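Local coordinates for flagellin (Burkholderia pseudomallei, PDB 4CFI), which is the subunit that polymerises to build the filament of the bacterial flagellum and is a target of the immune response, at residues 164-169 against 186-191; 117-122 against 136-141; 214-219 against 233-238; 67-72 against 94-99. All blocks are in the same frame, centred on the assembly; numbering follows the deposited sequence. Where two conformers were deposited one is given.

Contact 1 (164-169 against 186-191); sequences TAVFGS and ALSTSA
Val166 and Ser188 meet where the end of helix 160-167 lies against the loop 186-191. The Val166 side chain can be followed outward. Its CB lies 4.1 Å from Ser188 OG. CG1 stands anti to the backbone N (chi1 173°), and this turns it to Leu187, where it meets CD1 at 3.7 Å. The same methyl touches the CB of Ala191. It also sits 3.5 Å above the plane of the Phe167 ring, over its centre. CG2 keeps to the Ser188 side, with OG as its neighbour.

Phe167 and Leu187 lie side by side and point the same way, with CE1 of the ring 3.8 Å from Leu187 CD1. One leucine methyl thus serves both the valine and the ring. Ala186 O comes obliquely to the ring near CD1, and it also takes a CA-H...O contact from Phe167 CA. Within the D2 domain of flagellin, this helix end covers the three-stranded antiparallel sheet. Val166 reaches Ile119 of strand 111-119, and the Phe167 ring stacks with Phe150.

The direct polar link is weak. Ser188 N donates to Val166 O over 3.0 Å, with an angle of only 127° at the hydrogen. Two waters extend it. One donates to Ala165 O and accepts from Ser188 OG, so it bridges the helix and the loop. The other accepts from Ala186 N and probably donates to Phe167 O. Ser188 OG also receives a weak bond from Ala191 N at 3.1 Å, made within the loop.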
loop_
_atom_site.group_PDB
_atom_site.type_symbol
_atom_site.label_atom_id
_atom_site.label_comp_id
_atom_site.label_asym_id
_atom_site.label_seq_id
_atom_site.Cartn_x
_atom_site.Cartn_y
_atom_site.Cartn_z
ATOM N N THR A 164 8.170 -14.678 -18.673
ATOM C CA THR A 164 7.366 -14.377 -19.849
ATOM C C THR A 164 6.378 -15.512 -20.127
ATOM O O THR A 164 5.214 -15.272 -20.446
ATOM C CB THR A 164 8.307 -14.142 -21.075
ATOM O OG1 THR A 164 9.112 -12.985 -20.799
ATOM C CG2 THR A 164 7.515 -13.971 -22.376
ATOM N N ALA A 165 6.867 -16.746 -20.033
ATOM C CA ALA A 165 6.066 -17.926 -20.390
ATOM C C ALA A 165 4.872 -18.164 -19.479
ATOM O O ALA A 165 3.883 -18.756 -19.902
ATOM C CB ALA A 165 6.938 -19.172 -20.390
ATOM N N VAL A 166 4.982 -17.738 -18.216
ATOM C CA VAL A 166 3.927 -17.938 -17.213
ATOM C C VAL A 166 3.023 -16.709 -17.117
ATOM O O VAL A 166 1.797 -16.835 -17.101
ATOM C CB VAL A 166 4.523 -18.300 -15.818
ATOM C CG1 VAL A 166 3.433 -18.336 -14.746
ATOM C CG2 VAL A 166 5.236 -19.637 -15.915
ATOM N N PHE A 167 3.611 -15.522 -17.068
ATOM C CA PHE A 167 2.906 -14.290 -16.719
ATOM C C PHE A 167 2.666 -13.352 -17.885
ATOM O O PHE A 167 1.970 -12.346 -17.721
ATOM C CB PHE A 167 3.653 -13.582 -15.598
ATOM C CG PHE A 167 3.709 -14.400 -14.330
ATOM C CD1 PHE A 167 2.581 -14.582 -13.562
ATOM C CD2 PHE A 167 4.909 -14.986 -13.906
ATOM C CE1 PHE A 167 2.624 -15.330 -12.390
ATOM C CE2 PHE A 167 4.942 -15.747 -12.751
ATOM C CZ PHE A 167 3.814 -15.925 -11.993
ATOM N N GLY A 168 3.213 -13.660 -19.055
ATOM C CA GLY A 168 3.084 -12.766 -20.199
ATOM C C GLY A 168 4.090 -11.627 -20.157
ATOM O O GLY A 168 5.015 -11.620 -19.342
ATOM N N SER A 169 3.908 -10.659 -21.044
ATOM C CA SER A 169 4.911 -9.614 -21.260
ATOM C C SER A 169 4.591 -8.255 -20.605
ATOM O O SER A 169 5.445 -7.361 -20.661
ATOM C CB SER A 169 5.213 -9.476 -22.756
ATOM O OG SER A 169 5.781 -10.678 -23.269
ATOM N N ALA A 186 -1.553 -12.219 -14.276
ATOM C CA ALA A 186 -2.224 -13.250 -15.048
ATOM C C ALA A 186 -1.347 -14.504 -15.025
ATOM O O ALA A 186 -0.165 -14.436 -15.334
ATOM C CB ALA A 186 -2.418 -12.773 -16.479
ATOM N N LEU A 187 -1.923 -15.627 -14.606
ATOM C CA LEU A 187 -1.200 -16.882 -14.440
ATOM C C LEU A 187 -1.563 -17.847 -15.568
ATOM O O LEU A 187 -2.743 -18.108 -15.795
ATOM C CB LEU A 187 -1.600 -17.511 -13.116
ATOM C CG LEU A 187 -0.869 -18.792 -12.714
ATOM C CD1 LEU A 187 0.591 -18.524 -12.392
ATOM C CD2 LEU A 187 -1.557 -19.426 -11.504
ATOM N N SER A 188 -0.567 -18.406 -16.238
ATOM C CA SER A 188 -0.819 -19.334 -17.322
ATOM C C SER A 188 -1.548 -20.564 -16.848
ATOM O O SER A 188 -1.356 -21.011 -15.724
ATOM C CB SER A 188 0.495 -19.761 -17.961
ATOM O OG SER A 188 1.295 -20.470 -17.012
ATOM N N THR A 189 -2.321 -21.172 -17.736
ATOM C CA THR A 189 -2.917 -22.462 -17.395
ATOM C C THR A 189 -1.822 -23.530 -17.210
ATOM O O THR A 189 -1.966 -24.438 -16.375
ATOM C CB THR A 189 -3.975 -22.894 -18.416
ATOM O OG1 THR A 189 -3.377 -22.907 -19.708
ATOM C CG2 THR A 189 -5.173 -21.931 -18.402
ATOM N N SER A 190 -0.742 -23.429 -17.982
ATOM C CA SER A 190 0.364 -24.375 -17.873
ATOM C C SER A 190 1.036 -24.365 -16.505
ATOM O O SER A 190 1.682 -25.336 -16.141
ATOM C CB SER A 190 1.403 -24.124 -18.965
ATOM O OG SER A 190 0.908 -24.503 -20.235
ATOM N N ALA A 191 0.921 -23.266 -15.764
ATOM C CA ALA A 191 1.530 -23.206 -14.431
ATOM C C ALA A 191 0.934 -24.202 -13.439
ATOM O O ALA A 191 1.636 -24.616 -12.507
ATOM C CB ALA A 191 1.436 -21.796 -13.870
HETATM O O HOH W 1 3.364 -21.292 -18.693
HETATM O O HOH W 2 1.022 -11.359 -15.233
#

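Contact 2 (117-122 against 136-141); sequences VAIDSS and TQINVV
Thr136 O takes the backbone N-H of Val117 over 3.0 Å, and the bond is nearly straight at 171°. The donor stands well above the carbonyl plane. The short strand segments 117-119 and 136-141 run at 109° to each other. Val117 O lies close to the same oxygen, but both are acceptors. Val117 O instead receives a CA-H...O contact from Thr136 CA at 3.3 Å.

Beside this bond the contact is aliphatic. Val117 and Ile138 cross at about a right angle. With Val117 CG1 anti to the carbonyl carbon (chi1 -60°), CG2 falls between the backbone N and the carbonyl carbon and meets Ile138 CG1 at 3.9 Å. Val117 CG1 approaches Ile138 CD1 at 4.0 Å, and CG2 also comes near that methyl. Ile119 also crosses Ile138 at about a right angle, with the two CD1 methyls 4.1 Å apart. Ile138 CD1 is met by both branches of Val117 and by Ile119.

After the strand the chain bends through an Asx turn, in which Asp120 OD1 accepts from Ser122 N at 2.9 Å.

These strands belong to the three-stranded antiparallel sheet of the D2 domain. Strand 135-142 is its middle strand. Strand 111-119 flanks it on one side. Strand 148-152 flanks it on the other, and its Phe150 packs on Ile138.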
loop_
_atom_site.group_PDB
_atom_site.type_symbol
_atom_site.label_atom_id
_atom_site.label_comp_id
_atom_site.label_asym_id
_atom_site.label_seq_id
_atom_site.Cartn_x
_atom_site.Cartn_y
_atom_site.Cartn_z
ATOM N N VAL A 117 2.746 -24.076 -7.982
ATOM C CA VAL A 117 2.798 -24.339 -9.419
ATOM C C VAL A 117 3.564 -25.640 -9.675
ATOM O O VAL A 117 4.071 -26.265 -8.750
ATOM C CB VAL A 117 3.480 -23.181 -10.197
ATOM C CG1 VAL A 117 2.710 -21.889 -9.987
ATOM C CG2 VAL A 117 4.952 -23.030 -9.828
ATOM N N ALA A 118 3.632 -26.041 -10.941
ATOM C CA ALA A 118 4.373 -27.237 -11.354
ATOM C C ALA A 118 4.900 -27.017 -12.763
ATOM O O ALA A 118 4.224 -27.343 -13.744
ATOM C CB ALA A 118 3.498 -28.490 -11.286
ATOM N N ILE A 119 6.083 -26.412 -12.864
ATOM C CA ILE A 119 6.659 -26.005 -14.135
ATOM C C ILE A 119 8.138 -26.339 -14.212
ATOM O O ILE A 119 8.802 -26.525 -13.183
ATOM C CB ILE A 119 6.442 -24.491 -14.426
ATOM C CG1 ILE A 119 7.168 -23.620 -13.402
ATOM C CG2 ILE A 119 4.949 -24.164 -14.517
ATOM C CD1 ILE A 119 6.969 -22.122 -13.570
ATOM N N ASP A 120 8.654 -26.416 -15.437
ATOM C CA ASP A 120 10.080 -26.540 -15.649
ATOM C C ASP A 120 10.759 -25.171 -15.702
ATOM O O ASP A 120 10.134 -24.131 -15.482
ATOM C CB ASP A 120 10.370 -27.435 -16.884
ATOM C CG ASP A 120 10.036 -26.796 -18.220
ATOM O OD1 ASP A 120 9.809 -25.581 -18.275
ATOM O OD2 ASP A 120 9.980 -27.566 -19.217
ATOM N N SER A 121 12.058 -25.163 -15.978
ATOM C CA SER A 121 12.828 -23.915 -15.924
ATOM C C SER A 121 12.456 -22.929 -17.035
ATOM O O SER A 121 12.827 -21.753 -16.963
ATOM C CB SER A 121 14.332 -24.210 -15.953
ATOM O OG SER A 121 14.723 -24.836 -17.177
ATOM N N SER A 122 11.752 -23.400 -18.063
ATOM C CA SER A 122 11.253 -22.553 -19.145
ATOM C C SER A 122 9.803 -22.103 -18.954
ATOM O O SER A 122 9.270 -21.400 -19.805
ATOM C CB SER A 122 11.354 -23.269 -20.500
ATOM O OG SER A 122 12.686 -23.612 -20.803
ATOM N N THR A 136 8.150 -25.250 -8.027
ATOM C CA THR A 136 6.964 -25.689 -7.300
ATOM C C THR A 136 6.218 -24.547 -6.592
ATOM O O THR A 136 5.064 -24.730 -6.179
ATOM C CB THR A 136 7.294 -26.777 -6.274
ATOM O OG1 THR A 136 8.267 -26.252 -5.366
ATOM C CG2 THR A 136 7.857 -28.040 -6.978
ATOM N N GLN A 137 6.844 -23.376 -6.446
ATOM C CA GLN A 137 6.168 -22.174 -5.936
ATOM C C GLN A 137 6.719 -20.972 -6.659
ATOM O O GLN A 137 7.888 -20.970 -7.047
ATOM C CB GLN A 137 6.397 -21.967 -4.419
ATOM C CG GLN A 137 6.065 -23.180 -3.569
ATOM C CD GLN A 137 6.318 -22.995 -2.099
ATOM O OE1 GLN A 137 6.790 -21.965 -1.663
ATOM N NE2 GLN A 137 6.021 -24.027 -1.328
ATOM N N ILE A 138 5.884 -19.937 -6.799
ATOM C CA ILE A 138 6.339 -18.639 -7.277
ATOM C C ILE A 138 5.905 -17.582 -6.275
ATOM O O ILE A 138 4.718 -17.438 -5.977
ATOM C CB ILE A 138 5.789 -18.297 -8.678
ATOM C CG1 ILE A 138 6.236 -19.363 -9.685
ATOM C CG2 ILE A 138 6.229 -16.889 -9.091
ATOM C CD1 ILE A 138 5.525 -19.237 -11.031
ATOM N N ASN A 139 6.872 -16.829 -5.769
ATOM C CA ASN A 139 6.627 -15.667 -4.928
ATOM C C ASN A 139 6.528 -14.446 -5.811
ATOM O O ASN A 139 7.407 -14.208 -6.630
ATOM C CB ASN A 139 7.766 -15.491 -3.945
ATOM C CG ASN A 139 8.030 -16.763 -3.162
ATOM O OD1 ASN A 139 7.176 -17.243 -2.406
ATOM N ND2 ASN A 139 9.211 -17.323 -3.344
ATOM N N VAL A 140 5.449 -13.684 -5.647
ATOM C CA VAL A 140 5.192 -12.478 -6.435
ATOM C C VAL A 140 5.499 -11.262 -5.558
ATOM O O VAL A 140 4.897 -11.083 -4.497
ATOM C CB VAL A 140 3.734 -12.452 -6.920
ATOM C CG1 VAL A 140 3.465 -11.213 -7.783
ATOM C CG2 VAL A 140 3.405 -13.721 -7.691
ATOM N N VAL A 141 6.448 -10.456 -6.021
ATOM C CA VAL A 141 7.024 -9.377 -5.234
ATOM C C VAL A 141 6.754 -8.034 -5.940
ATOM O O VAL A 141 6.932 -7.908 -7.147
ATOM C CB VAL A 141 8.551 -9.614 -5.057
ATOM C CG1 VAL A 141 9.174 -8.520 -4.220
ATOM C CG2 VAL A 141 8.825 -10.976 -4.418
#

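Contact 3 (214-219 against 233-238); sequences NKPQTV and AMVSID
Ser236 and Gln217 make the polar link between the loop 214-219 and helix 227-257. Ser236 OG donates to Gln217 O over 2.7 Å. The donor lies in the carbonyl plane, and the C=O...O angle is 159°. The hydroxyl stands anti to the backbone N (chi1 -172°), which swings it from the helix to the loop. It is also bonded to the backbone N of Gly103. Ser236 is buried, and two backbone groups from separate parts of the chain, Gln217 O and Gly103 N, satisfy its OG. Ser236 CB also rests 3.4 Å from Gln217 O.

The side-chain amide of Gln217 is held nearby, its NE2 bonded to Gln232 OE1 of the same long helix.

The helix here is part of the long C-terminal helix, which packs with helix 2-31 in the flagellin helical bundle. The loop brings the chain back to that bundle from helix 197-213. Ile237 reaches Leu20 and Ile23 of helix 2-31, while Asp238 forms a salt bridge with Arg24.

Apolar contacts flank the serine bond, from Pro216 before it and Val219 after it. Toward the start, the Pro216 ring crosses Val235 at about a right angle, and its CG meets Val235 CG1 at 3.7 Å. Pro216 CB also faces Ser236 CB at 4.1 Å. Toward the end, Val219 CG2 lies 4.2 Å from Ile237 CD1.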
loop_
_atom_site.group_PDB
_atom_site.type_symbol
_atom_site.label_atom_id
_atom_site.label_comp_id
_atom_site.label_asym_id
_atom_site.label_seq_id
_atom_site.Cartn_x
_atom_site.Cartn_y
_atom_site.Cartn_z
ATOM N N ASN A 214 -2.450 -5.577 -4.593
ATOM C CA ASN A 214 -1.767 -4.658 -5.478
ATOM C C ASN A 214 -2.504 -3.327 -5.664
ATOM O O ASN A 214 -1.892 -2.352 -6.073
ATOM C CB ASN A 214 -1.600 -5.326 -6.848
ATOM C CG ASN A 214 -0.514 -4.678 -7.693
ATOM O OD1 ASN A 214 0.553 -4.394 -7.198
ATOM N ND2 ASN A 214 -0.773 -4.478 -8.978
ATOM N N LYS A 215 -3.802 -3.296 -5.366
ATOM C CA LYS A 215 -4.631 -2.119 -5.579
ATOM C C LYS A 215 -5.431 -1.839 -4.303
ATOM O O LYS A 215 -6.667 -1.961 -4.279
ATOM C CB LYS A 215 -5.559 -2.340 -6.773
ATOM C CG LYS A 215 -5.822 -1.085 -7.596
ATOM C CD LYS A 215 -6.563 -0.002 -6.840
ATOM C CE LYS A 215 -6.196 1.337 -7.450
ATOM N NZ LYS A 215 -6.429 2.556 -6.631
ATOM N N PRO A 216 -4.729 -1.476 -3.223
ATOM C CA PRO A 216 -5.388 -1.229 -1.947
ATOM C C PRO A 216 -6.335 -0.024 -2.007
ATOM O O PRO A 216 -6.150 0.925 -2.787
ATOM C CB PRO A 216 -4.223 -0.933 -1.007
ATOM C CG PRO A 216 -3.163 -0.392 -1.906
ATOM C CD PRO A 216 -3.279 -1.228 -3.140
ATOM N N GLN A 217 -7.361 -0.074 -1.176
ATOM C CA GLN A 217 -8.262 1.069 -1.013
ATOM C C GLN A 217 -7.577 2.215 -0.271
ATOM O O GLN A 217 -6.600 2.001 0.438
ATOM C CB GLN A 217 -9.514 0.663 -0.227
ATOM C CG GLN A 217 -10.236 -0.562 -0.769
ATOM C CD GLN A 217 -9.761 -1.870 -0.149
ATOM O OE1 GLN A 217 -8.717 -1.934 0.512
ATOM N NE2 GLN A 217 -10.512 -2.937 -0.391
ATOM N N THR A 218 -8.121 3.421 -0.404
ATOM C CA THR A 218 -7.753 4.518 0.499
ATOM C C THR A 218 -8.197 4.175 1.923
ATOM O O THR A 218 -9.002 3.258 2.154
ATOM C CB THR A 218 -8.378 5.865 0.065
ATOM O OG1 THR A 218 -9.802 5.754 0.031
ATOM C CG2 THR A 218 -7.838 6.282 -1.335
ATOM N N VAL A 219 -7.677 4.914 2.897
ATOM C CA VAL A 219 -7.986 4.639 4.312
ATOM C C VAL A 219 -9.507 4.599 4.528
ATOM O O VAL A 219 -10.008 3.754 5.260
ATOM C CB VAL A 219 -7.277 5.648 5.224
ATOM C CG1 VAL A 219 -7.780 5.512 6.656
ATOM C CG2 VAL A 219 -5.766 5.438 5.151
ATOM N N ALA A 233 -5.156 -3.382 3.843
ATOM C CA ALA A 233 -5.021 -2.341 4.870
ATOM C C ALA A 233 -3.573 -2.132 5.292
ATOM O O ALA A 233 -3.157 -0.998 5.526
ATOM C CB ALA A 233 -5.886 -2.646 6.084
ATOM N N MET A 234 -2.800 -3.206 5.389
ATOM C CA MET A 234 -1.397 -3.070 5.756
ATOM C C MET A 234 -0.636 -2.207 4.734
ATOM O O MET A 234 0.125 -1.319 5.118
ATOM C CB MET A 234 -0.747 -4.434 5.878
ATOM C CG MET A 234 -1.234 -5.197 7.094
ATOM S SD MET A 234 -0.757 -6.926 7.069
ATOM C CE MET A 234 -1.427 -7.473 8.621
ATOM N N VAL A 235 -0.844 -2.478 3.445
ATOM C CA VAL A 235 -0.212 -1.700 2.375
ATOM C C VAL A 235 -0.713 -0.267 2.399
ATOM O O VAL A 235 0.074 0.674 2.319
ATOM C CB VAL A 235 -0.540 -2.287 0.970
ATOM C CG1 VAL A 235 -0.101 -1.350 -0.161
ATOM C CG2 VAL A 235 0.047 -3.679 0.815
ATOM N N SER A 236 -2.022 -0.095 2.491
ATOM C CA SER A 236 -2.611 1.234 2.484
ATOM C C SER A 236 -2.094 2.085 3.628
ATOM O O SER A 236 -1.781 3.267 3.426
ATOM C CB SER A 236 -4.132 1.136 2.551
ATOM O OG SER A 236 -4.749 2.403 2.353
ATOM N N ILE A 237 -2.011 1.515 4.833
ATOM C CA ILE A 237 -1.496 2.247 5.987
ATOM C C ILE A 237 -0.006 2.564 5.830
ATOM O O ILE A 237 0.430 3.663 6.190
ATOM C CB ILE A 237 -1.766 1.489 7.307
ATOM C CG1 ILE A 237 -3.280 1.442 7.602
ATOM C CG2 ILE A 237 -0.977 2.100 8.469
ATOM C CD1 ILE A 237 -3.889 2.794 7.886
ATOM N N ASP A 238 0.787 1.618 5.322
ATOM C CA ASP A 238 2.187 1.932 5.046
ATOM C C ASP A 238 2.287 3.192 4.155
ATOM O O ASP A 238 3.102 4.093 4.400
ATOM C CB ASP A 238 2.917 0.745 4.390
ATOM C CG ASP A 238 3.269 -0.374 5.364
ATOM O OD1 ASP A 238 3.202 -0.186 6.599
ATOM O OD2 ASP A 238 3.625 -1.456 4.853
#

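Contact 4 (67-72 against 94-99); sequences NILDGS and QSMSAA
Met96 CG stands anti to its carbonyl carbon (chi1 -66°), which turns CG to Leu69. Bends at chi2 and chi3 then lead the end of the side chain away, to Leu13, Leu16 and Leu247 of the helical bundle. Leu69 CB meets Met96 CG at 4.3 Å. Met96 CB, for its part, lies 3.4 Å from Leu69 O.

The backbone bond between the two loops is made by the same residues. Met96 N donates to Leu69 O over 2.9 Å, at 164°. Next to it, Ser95 CB rests 3.5 Å from Asp70 O. Gly71, with positive phi, brings its backbone close to Gln94 and Ser95.

Each loop is also braced from within. Asp70 OD1 takes Ser72 N in an Asx turn, and it takes Ser72 OG at 2.6 Å on its syn lone pair. Asp70 OD2 receives Asn67 ND2 at 2.9 Å, from above the carboxylate plane. Ser95 OG accepts from Ser97 N at 3.1 Å, an ST turn. The carboxylate, with three donors from its own segment, is thus probably stabilised in its charged form, while a single backbone hydrogen bond and light apolar contact join the two loops.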
loop_
_atom_site.group_PDB
_atom_site.type_symbol
_atom_site.label_atom_id
_atom_site.label_comp_id
_atom_site.label_asym_id
_atom_site.label_seq_id
_atom_site.Cartn_x
_atom_site.Cartn_y
_atom_site.Cartn_z
ATOM N N ASN A 67 -9.268 25.897 8.766
ATOM C CA ASN A 67 -8.772 24.521 8.580
ATOM C C ASN A 67 -7.414 24.508 7.900
ATOM O O ASN A 67 -7.149 25.277 6.970
ATOM C CB ASN A 67 -9.746 23.684 7.744
ATOM C CG ASN A 67 -10.832 23.032 8.580
ATOM O OD1 ASN A 67 -10.974 23.313 9.774
ATOM N ND2 ASN A 67 -11.603 22.154 7.960
ATOM N N ILE A 68 -6.537 23.618 8.359
ATOM C CA ILE A 68 -5.181 23.532 7.788
ATOM C C ILE A 68 -4.777 22.132 7.288
ATOM O O ILE A 68 -3.740 22.023 6.631
ATOM C CB ILE A 68 -4.096 24.134 8.704
ATOM C CG1 ILE A 68 -4.096 23.428 10.040
ATOM C CG2 ILE A 68 -4.295 25.646 8.863
ATOM C CD1 ILE A 68 -2.987 23.917 10.951
ATOM N N LEU A 69 -5.568 21.075 7.561
ATOM C CA LEU A 69 -5.187 19.717 7.127
ATOM C C LEU A 69 -6.183 19.061 6.169
ATOM O O LEU A 69 -6.057 17.869 5.890
ATOM C CB LEU A 69 -4.934 18.793 8.326
ATOM C CG LEU A 69 -3.706 19.081 9.177
ATOM C CD1 LEU A 69 -3.571 18.040 10.287
ATOM C CD2 LEU A 69 -2.439 19.146 8.329
ATOM N N ASP A 70 -7.113 19.829 5.608
ATOM C CA ASP A 70 -8.041 19.299 4.613
ATOM C C ASP A 70 -7.739 19.778 3.191
ATOM O O ASP A 70 -8.567 19.601 2.316
ATOM C CB ASP A 70 -9.494 19.610 5.011
ATOM C CG ASP A 70 -9.837 21.069 4.954
ATOM O OD1 ASP A 70 -8.939 21.884 4.656
ATOM O OD2 ASP A 70 -11.018 21.399 5.244
ATOM N N GLY A 71 -6.547 20.336 2.972
ATOM C CA GLY A 71 -6.137 20.850 1.667
ATOM C C GLY A 71 -6.575 22.284 1.409
ATOM O O GLY A 71 -6.070 22.948 0.492
ATOM N N SER A 72 -7.470 22.808 2.238
ATOM C CA SER A 72 -8.099 24.092 1.945
ATOM C C SER A 72 -7.221 25.304 2.246
ATOM O O SER A 72 -7.513 26.406 1.761
ATOM C CB SER A 72 -9.456 24.232 2.657
ATOM O OG SER A 72 -9.318 24.355 4.058
ATOM N N GLN A 94 -2.447 19.319 0.226
ATOM C CA GLN A 94 -2.914 17.922 0.302
ATOM C C GLN A 94 -3.798 17.666 1.523
ATOM O O GLN A 94 -3.409 17.944 2.666
ATOM C CB GLN A 94 -1.732 16.943 0.316
ATOM C CG GLN A 94 -2.003 15.643 1.076
ATOM C CD GLN A 94 -2.084 14.381 0.214
ATOM O OE1 GLN A 94 -1.119 14.035 -0.481
ATOM N NE2 GLN A 94 -3.222 13.653 0.301
ATOM N N SER A 95 -4.991 17.135 1.261
ATOM C CA SER A 95 -5.916 16.735 2.304
ATOM C C SER A 95 -5.443 15.471 2.999
ATOM O O SER A 95 -4.965 14.518 2.364
ATOM C CB SER A 95 -7.279 16.438 1.676
ATOM O OG SER A 95 -8.217 16.020 2.635
ATOM N N MET A 96 -5.606 15.489 4.312
ATOM C CA MET A 96 -5.359 14.333 5.137
ATOM C C MET A 96 -6.636 13.561 5.452
ATOM O O MET A 96 -6.623 12.664 6.307
ATOM C CB MET A 96 -4.694 14.787 6.435
ATOM C CG MET A 96 -3.298 15.376 6.259
ATOM S SD MET A 96 -2.089 14.183 5.621
ATOM C CE MET A 96 -1.989 14.722 3.931
ATOM N N SER A 97 -7.738 13.865 4.771
ATOM C CA SER A 97 -8.967 13.110 4.990
ATOM C C SER A 97 -8.778 11.653 4.565
ATOM O O SER A 97 -7.932 11.330 3.728
ATOM C CB SER A 97 -10.155 13.767 4.270
ATOM O OG SER A 97 -10.130 13.545 2.876
ATOM N N ALA A 98 -9.563 10.758 5.155
ATOM C CA ALA A 98 -9.399 9.332 4.893
ATOM C C ALA A 98 -9.545 8.950 3.414
ATOM O O ALA A 98 -8.925 7.989 2.954
ATOM C CB ALA A 98 -10.372 8.537 5.737
ATOM N N ALA A 99 -10.348 9.699 2.665
ATOM C CA ALA A 99 -10.562 9.421 1.246
ATOM C C ALA A 99 -9.369 9.781 0.370
ATOM O O ALA A 99 -9.332 9.383 -0.797
ATOM C CB ALA A 99 -11.803 10.154 0.762
#

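How the contacts relate
Contacts 1 and 2 lie in the D2 domain and touch, Ala191 O probably hydrogen-bonded to Ala118 N at 2.9 Å. Contact 2 is buried between two strands of one sheet and mostly aliphatic. Contact 1 sets a helix end and a loop beside that sheet, is partly buried and bridged by two waters. Contact 3 lies near the chain's centre, where a loop returns to the long helices; its one polar link is a buried serine bond among apolar contacts. Contact 4, also partly buried, joins two loops beside those helices. It touches contact 3 at Thr218 and Ala99 but lies across the chain's centre from contacts 1 and 2, about 42 and 44 Å away between centres.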